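Local coordinates for protein 6-phosphogluconolactonase (Thermotoga maritima, PDB 1PBT) that catalyses the hydrolysis of 6-phosphogluconolactone to 6-phosphogluconate, the second step of the oxidative pentose phosphate pathway, at residues A[200-205]-A[233-238]; A[169-174]-A[192-197]. All blocks are in the same frame, centred on the assembly; numbering follows the deposited sequence. Where two conformers were deposited one is given.

Interaction 1. Residues A[200-205]-A[233-238]; sequences SLYVLF and KEKTVW
Phe205 and Trp238 pack as an offset stack where two parallel strands run side by side, the ring of Phe205 and the six-membered ring of Trp238 having centroids 4.0 Å apart and planes inclined by 18°. Paired in register, the two residues leave the sheet on the same face, and their like first torsions (chi1 -83° and -69°), CG anti to the carbonyl carbon, lean the rings alike. The Phe205 CB also sits over the indole face, 3.7 Å from the centroid of the Trp238 six-membered ring, a CH-pi contact, while Thr236 CG2 meets the Phe205 edge in its plane. On the other face of the sheet Leu204 CD2 rests 3.8 Å from Val237 CB, and helix 35-53 covers Leu204 through Ile43. Between the strands Val203 O accepts from Val237 N at 2.8 Å, and Phe205 N gives to Val237 O at the same length.

Where the strands begin, the side chains are more open to solvent, although the backbone is still held: Leu201 O accepts from both Glu234 N, at 2.8 Å, and Lys235 N, at 3.2 Å. The Tyr202 ring lies obliquely beside the aliphatic chain of Lys235, whose CB is 3.5 Å from Tyr202 CE1. Lys233 stretches past Leu201 CD2 to Gln147, where its NZ is hydrogen-bonded. With helix 210-220 connecting them, adjacent parallel strands 202-208 and 235-241 form a beta-alpha-beta crossover, the building unit of parallel alpha/beta folds.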
loop_
_atom_site.group_PDB
_atom_site.type_symbol
_atom_site.label_atom_id
_atom_site.label_comp_id
_atom_site.label_asym_id
_atom_site.label_seq_id
_atom_site.Cartn_x
_atom_site.Cartn_y
_atom_site.Cartn_z
ATOM N N SER A 200 4.360 -6.006 -7.895
ATOM C CA SER A 200 3.457 -6.776 -7.036
ATOM C C SER A 200 2.646 -7.787 -7.844
ATOM O O SER A 200 2.034 -7.438 -8.849
ATOM C CB SER A 200 2.475 -5.857 -6.310
ATOM O OG SER A 200 3.139 -4.903 -5.504
ATOM N N LEU A 201 2.611 -9.033 -7.388
ATOM C CA LEU A 201 1.849 -10.058 -8.094
ATOM C C LEU A 201 0.360 -9.716 -8.039
ATOM O O LEU A 201 -0.344 -9.834 -9.036
ATOM C CB LEU A 201 2.090 -11.439 -7.467
ATOM C CG LEU A 201 3.548 -11.910 -7.448
ATOM C CD1 LEU A 201 3.635 -13.298 -6.827
ATOM C CD2 LEU A 201 4.119 -11.923 -8.862
ATOM N N TYR A 202 -0.095 -9.284 -6.867
ATOM C CA TYR A 202 -1.488 -8.919 -6.659
ATOM C C TYR A 202 -1.562 -7.533 -6.042
ATOM O O TYR A 202 -0.872 -7.255 -5.066
ATOM C CB TYR A 202 -2.146 -9.905 -5.698
ATOM C CG TYR A 202 -2.742 -11.116 -6.358
ATOM C CD1 TYR A 202 -4.113 -11.193 -6.591
ATOM C CD2 TYR A 202 -1.943 -12.189 -6.738
ATOM C CE1 TYR A 202 -4.681 -12.316 -7.183
ATOM C CE2 TYR A 202 -2.500 -13.318 -7.335
ATOM C CZ TYR A 202 -3.871 -13.375 -7.552
ATOM O OH TYR A 202 -4.441 -14.497 -8.119
ATOM N N VAL A 203 -2.385 -6.674 -6.622
ATOM C CA VAL A 203 -2.578 -5.332 -6.107
ATOM C C VAL A 203 -4.038 -5.257 -5.710
ATOM O O VAL A 203 -4.921 -5.596 -6.505
ATOM C CB VAL A 203 -2.317 -4.238 -7.174
ATOM C CG1 VAL A 203 -2.783 -2.880 -6.653
ATOM C CG2 VAL A 203 -0.826 -4.170 -7.490
ATOM N N LEU A 204 -4.284 -4.821 -4.478
ATOM C CA LEU A 204 -5.639 -4.693 -3.968
ATOM C C LEU A 204 -5.903 -3.234 -3.649
ATOM O O LEU A 204 -5.121 -2.597 -2.941
ATOM C CB LEU A 204 -5.815 -5.488 -2.675
ATOM C CG LEU A 204 -5.306 -6.928 -2.656
ATOM C CD1 LEU A 204 -5.658 -7.541 -1.308
ATOM C CD2 LEU A 204 -5.909 -7.739 -3.788
ATOM N N PHE A 205 -7.001 -2.711 -4.174
ATOM C CA PHE A 205 -7.385 -1.326 -3.919
ATOM C C PHE A 205 -8.584 -1.350 -2.972
ATOM O O PHE A 205 -9.546 -2.076 -3.204
ATOM C CB PHE A 205 -7.790 -0.631 -5.218
ATOM C CG PHE A 205 -6.636 -0.100 -6.016
ATOM C CD1 PHE A 205 -5.968 1.044 -5.603
ATOM C CD2 PHE A 205 -6.236 -0.730 -7.194
ATOM C CE1 PHE A 205 -4.914 1.569 -6.353
ATOM C CE2 PHE A 205 -5.171 -0.207 -7.957
ATOM C CZ PHE A 205 -4.522 0.939 -7.526
ATOM N N LYS A 233 0.947 -8.044 -11.333
ATOM C CA LYS A 233 1.448 -8.867 -12.430
ATOM C C LYS A 233 0.462 -9.979 -12.738
ATOM O O LYS A 233 0.352 -10.424 -13.880
ATOM C CB LYS A 233 2.786 -9.504 -12.080
ATOM C CG LYS A 233 3.921 -8.554 -11.820
ATOM C CD LYS A 233 5.195 -9.375 -11.672
ATOM C CE LYS A 233 6.191 -8.708 -10.753
ATOM N NZ LYS A 233 7.356 -9.589 -10.499
ATOM N N GLU A 234 -0.261 -10.428 -11.720
ATOM C CA GLU A 234 -1.241 -11.485 -11.915
ATOM C C GLU A 234 -2.647 -10.919 -11.906
ATOM O O GLU A 234 -3.444 -11.196 -12.803
ATOM C CB GLU A 234 -1.104 -12.546 -10.824
ATOM C CG GLU A 234 0.275 -13.163 -10.761
ATOM C CD GLU A 234 0.351 -14.322 -9.794
ATOM O OE1 GLU A 234 1.444 -14.909 -9.670
ATOM O OE2 GLU A 234 -0.679 -14.645 -9.165
ATOM N N LYS A 235 -2.949 -10.109 -10.898
ATOM C CA LYS A 235 -4.273 -9.533 -10.802
ATOM C C LYS A 235 -4.318 -8.242 -10.006
ATOM O O LYS A 235 -3.455 -7.969 -9.175
ATOM C CB LYS A 235 -5.208 -10.563 -10.159
ATOM C CG LYS A 235 -6.681 -10.237 -10.229
ATOM C CD LYS A 235 -7.499 -11.126 -9.298
ATOM C CE LYS A 235 -7.376 -12.611 -9.615
ATOM N NZ LYS A 235 -8.350 -13.400 -8.797
ATOM N N THR A 236 -5.347 -7.450 -10.294
ATOM C CA THR A 236 -5.599 -6.188 -9.603
ATOM C C THR A 236 -7.040 -6.351 -9.163
ATOM O O THR A 236 -7.900 -6.665 -9.983
ATOM C CB THR A 236 -5.510 -4.990 -10.551
ATOM O OG1 THR A 236 -4.207 -4.950 -11.142
ATOM C CG2 THR A 236 -5.773 -3.701 -9.805
ATOM N N VAL A 237 -7.296 -6.166 -7.875
ATOM C CA VAL A 237 -8.639 -6.315 -7.338
ATOM C C VAL A 237 -9.061 -5.055 -6.605
ATOM O O VAL A 237 -8.292 -4.501 -5.820
ATOM C CB VAL A 237 -8.723 -7.482 -6.326
ATOM C CG1 VAL A 237 -10.176 -7.671 -5.883
ATOM C CG2 VAL A 237 -8.166 -8.747 -6.933
ATOM N N TRP A 238 -10.274 -4.590 -6.883
ATOM C CA TRP A 238 -10.801 -3.412 -6.204
ATOM C C TRP A 238 -11.915 -3.848 -5.263
ATOM O O TRP A 238 -12.819 -4.570 -5.673
ATOM C CB TRP A 238 -11.394 -2.414 -7.199
ATOM C CG TRP A 238 -10.403 -1.742 -8.079
ATOM C CD1 TRP A 238 -9.729 -2.299 -9.128
ATOM C CD2 TRP A 238 -9.968 -0.378 -7.997
ATOM N NE1 TRP A 238 -8.903 -1.362 -9.708
ATOM C CE2 TRP A 238 -9.029 -0.176 -9.030
ATOM C CE3 TRP A 238 -10.281 0.694 -7.147
ATOM C CZ2 TRP A 238 -8.396 1.056 -9.237
ATOM C CZ3 TRP A 238 -9.655 1.918 -7.353
ATOM C CH2 TRP A 238 -8.720 2.088 -8.390
#

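Interaction 2. Residues A[169-174]-A[192-197]; sequences TGNKDN and LTFRAL
A helix N-cap docks here against the C-terminal end of another short helix: Thr193, the cap of helix 194-197, meets the turn that follows helix 167-170. Its OG1 donates to Asn174 O at 2.6 Å, on a lone pair of that carbonyl, and accepts from Ala196 N at 3.2 Å. The first torsion (chi1 57°) places OG1 between the backbone N and the carbonyl carbon, from where one hydroxyl can serve both partners. The methyl, CG2, lies close to the same Asn174 O, at 3.3 Å, and also packs on Lys172 CB. An alanine at Thr193 would lack the hydroxyl and is likely to leave Ala196 N uncapped and Asn174 O without this donor.

Capping of this kind satisfies amides at a helix start, and the same start is tied at Phe194, whose N donates to Gly170 O at 2.9 Å. With no side chain, Gly170 can bring its CA over the centre of the Phe194 ring, 3.6 Å from the centroid and 12° off the normal, a CH-pi contact. Asn171 OD1 reaches the ring edge in its plane, the amide turned 67° from the ring. Ring against ring, Phe229 also meets Phe194.

One water takes the backbone N-H of Arg195 and donates to both Gly170 O and Lys172 O. Farther out the Arg195 chain runs extended to Asp173, but NH1 and Asp173 OD1 are 3.9 Å apart, a long ion pair resting on charge alone; a second water joins NH1 to Asp173 O.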
loop_
_atom_site.group_PDB
_atom_site.type_symbol
_atom_site.label_atom_id
_atom_site.label_comp_id
_atom_site.label_asym_id
_atom_site.label_seq_id
_atom_site.Cartn_x
_atom_site.Cartn_y
_atom_site.Cartn_z
ATOM N N THR A 169 6.022 11.711 -10.968
ATOM C CA THR A 169 6.471 11.025 -9.764
ATOM C C THR A 169 6.329 9.515 -9.912
ATOM O O THR A 169 7.224 8.751 -9.561
ATOM C CB THR A 169 5.648 11.447 -8.537
ATOM O OG1 THR A 169 5.713 12.866 -8.371
ATOM C CG2 THR A 169 6.177 10.749 -7.280
ATOM N N GLY A 170 5.195 9.080 -10.441
ATOM C CA GLY A 170 4.985 7.648 -10.583
ATOM C C GLY A 170 5.901 7.023 -11.609
ATOM O O GLY A 170 6.308 5.863 -11.480
ATOM N N ASN A 171 6.252 7.808 -12.622
ATOM C CA ASN A 171 7.094 7.324 -13.694
ATOM C C ASN A 171 8.582 7.449 -13.433
ATOM O O ASN A 171 9.389 7.195 -14.333
ATOM C CB ASN A 171 6.764 8.053 -15.003
ATOM C CG ASN A 171 5.360 7.773 -15.493
ATOM O OD1 ASN A 171 4.878 6.647 -15.418
ATOM N ND2 ASN A 171 4.706 8.796 -16.024
ATOM N N LYS A 172 8.955 7.848 -12.221
ATOM C CA LYS A 172 10.373 7.979 -11.890
ATOM C C LYS A 172 11.081 6.653 -12.096
ATOM O O LYS A 172 10.545 5.577 -11.790
ATOM C CB LYS A 172 10.564 8.431 -10.441
ATOM C CG LYS A 172 10.260 9.894 -10.190
ATOM C CD LYS A 172 11.369 10.814 -10.712
ATOM C CE LYS A 172 11.043 12.280 -10.420
ATOM N NZ LYS A 172 12.124 13.219 -10.838
ATOM N N ASP A 173 12.303 6.740 -12.597
ATOM C CA ASP A 173 13.100 5.563 -12.871
ATOM C C ASP A 173 13.895 5.131 -11.637
ATOM O O ASP A 173 15.125 5.144 -11.629
ATOM C CB ASP A 173 14.033 5.864 -14.043
ATOM C CG ASP A 173 14.778 4.645 -14.523
ATOM O OD1 ASP A 173 14.162 3.557 -14.551
ATOM O OD2 ASP A 173 15.968 4.782 -14.884
ATOM N N ASN A 174 13.167 4.766 -10.591
ATOM C CA ASN A 174 13.727 4.295 -9.328
ATOM C C ASN A 174 12.581 3.522 -8.707
ATOM O O ASN A 174 11.455 3.570 -9.203
ATOM C CB ASN A 174 14.055 5.448 -8.376
ATOM C CG ASN A 174 15.001 6.451 -8.968
ATOM O OD1 ASN A 174 16.168 6.152 -9.233
ATOM N ND2 ASN A 174 14.501 7.666 -9.184
ATOM N N LEU A 192 6.765 4.842 -3.099
ATOM C CA LEU A 192 7.184 3.822 -4.041
ATOM C C LEU A 192 6.685 4.371 -5.364
ATOM O O LEU A 192 5.719 5.147 -5.394
ATOM C CB LEU A 192 6.490 2.495 -3.765
ATOM C CG LEU A 192 6.839 1.821 -2.445
ATOM C CD1 LEU A 192 6.191 0.440 -2.360
ATOM C CD2 LEU A 192 8.342 1.723 -2.341
ATOM N N THR A 193 7.340 3.968 -6.450
ATOM C CA THR A 193 6.970 4.418 -7.795
ATOM C C THR A 193 6.074 3.400 -8.481
ATOM O O THR A 193 5.803 2.323 -7.942
ATOM C CB THR A 193 8.199 4.551 -8.691
ATOM O OG1 THR A 193 8.866 3.282 -8.727
ATOM C CG2 THR A 193 9.157 5.631 -8.168
ATOM N N PHE A 194 5.624 3.727 -9.691
ATOM C CA PHE A 194 4.796 2.783 -10.435
ATOM C C PHE A 194 5.626 1.511 -10.651
ATOM O O PHE A 194 5.122 0.396 -10.559
ATOM C CB PHE A 194 4.411 3.340 -11.809
ATOM C CG PHE A 194 3.413 4.467 -11.777
ATOM C CD1 PHE A 194 2.463 4.553 -10.773
ATOM C CD2 PHE A 194 3.378 5.394 -12.814
ATOM C CE1 PHE A 194 1.482 5.542 -10.798
ATOM C CE2 PHE A 194 2.411 6.384 -12.854
ATOM C CZ PHE A 194 1.458 6.462 -11.848
ATOM N N ARG A 195 6.909 1.692 -10.945
ATOM C CA ARG A 195 7.802 0.561 -11.176
ATOM C C ARG A 195 7.848 -0.388 -9.977
ATOM O O ARG A 195 7.775 -1.616 -10.128
ATOM C CB ARG A 195 9.214 1.074 -11.484
ATOM C CG ARG A 195 10.262 -0.009 -11.666
ATOM C CD ARG A 195 11.650 0.599 -11.819
ATOM N NE ARG A 195 12.705 -0.376 -11.548
ATOM C CZ ARG A 195 13.994 -0.072 -11.403
ATOM N NH1 ARG A 195 14.402 1.189 -11.507
ATOM N NH2 ARG A 195 14.876 -1.028 -11.140
ATOM N N ALA A 196 7.975 0.177 -8.783
ATOM C CA ALA A 196 8.018 -0.647 -7.574
ATOM C C ALA A 196 6.665 -1.313 -7.346
ATOM O O ALA A 196 6.577 -2.521 -7.167
ATOM C CB ALA A 196 8.383 0.211 -6.358
ATOM N N LEU A 197 5.604 -0.519 -7.356
ATOM C CA LEU A 197 4.279 -1.069 -7.118
ATOM C C LEU A 197 3.897 -2.145 -8.121
ATOM O O LEU A 197 3.260 -3.136 -7.771
ATOM C CB LEU A 197 3.239 0.047 -7.133
ATOM C CG LEU A 197 3.372 1.069 -5.998
ATOM C CD1 LEU A 197 2.471 2.244 -6.256
ATOM C CD2 LEU A 197 3.031 0.417 -4.678
HETATM O O HOH W 1 8.164 4.135 -12.124
HETATM O O HOH W 2 16.877 2.676 -11.026
#

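How the interactions relate
Read from the N terminus, the chain first meets interaction 2, where residues 169-174 are closed against residues 192-197. The 17 residues between them hold strand 176-178 and all but the last residue of strand 189-192, which pair antiparallel. A short link then leads from helix 194-197 into strand 202-208, and interaction 1 closes the following loop when residues 233-238 return beside residues 200-205 after helix 210-220. The two loops therefore follow in series, neither crossing nor nesting. Their centres lie about 16 Å apart, yet they meet where Val203 CG2 packs 4.2 Å from Leu197 O. Interaction 2 ties the end of helix 167-170 to the start of helix 194-197, which follows an antiparallel strand of the mixed sheet; interaction 1 joins two parallel strands of that sheet.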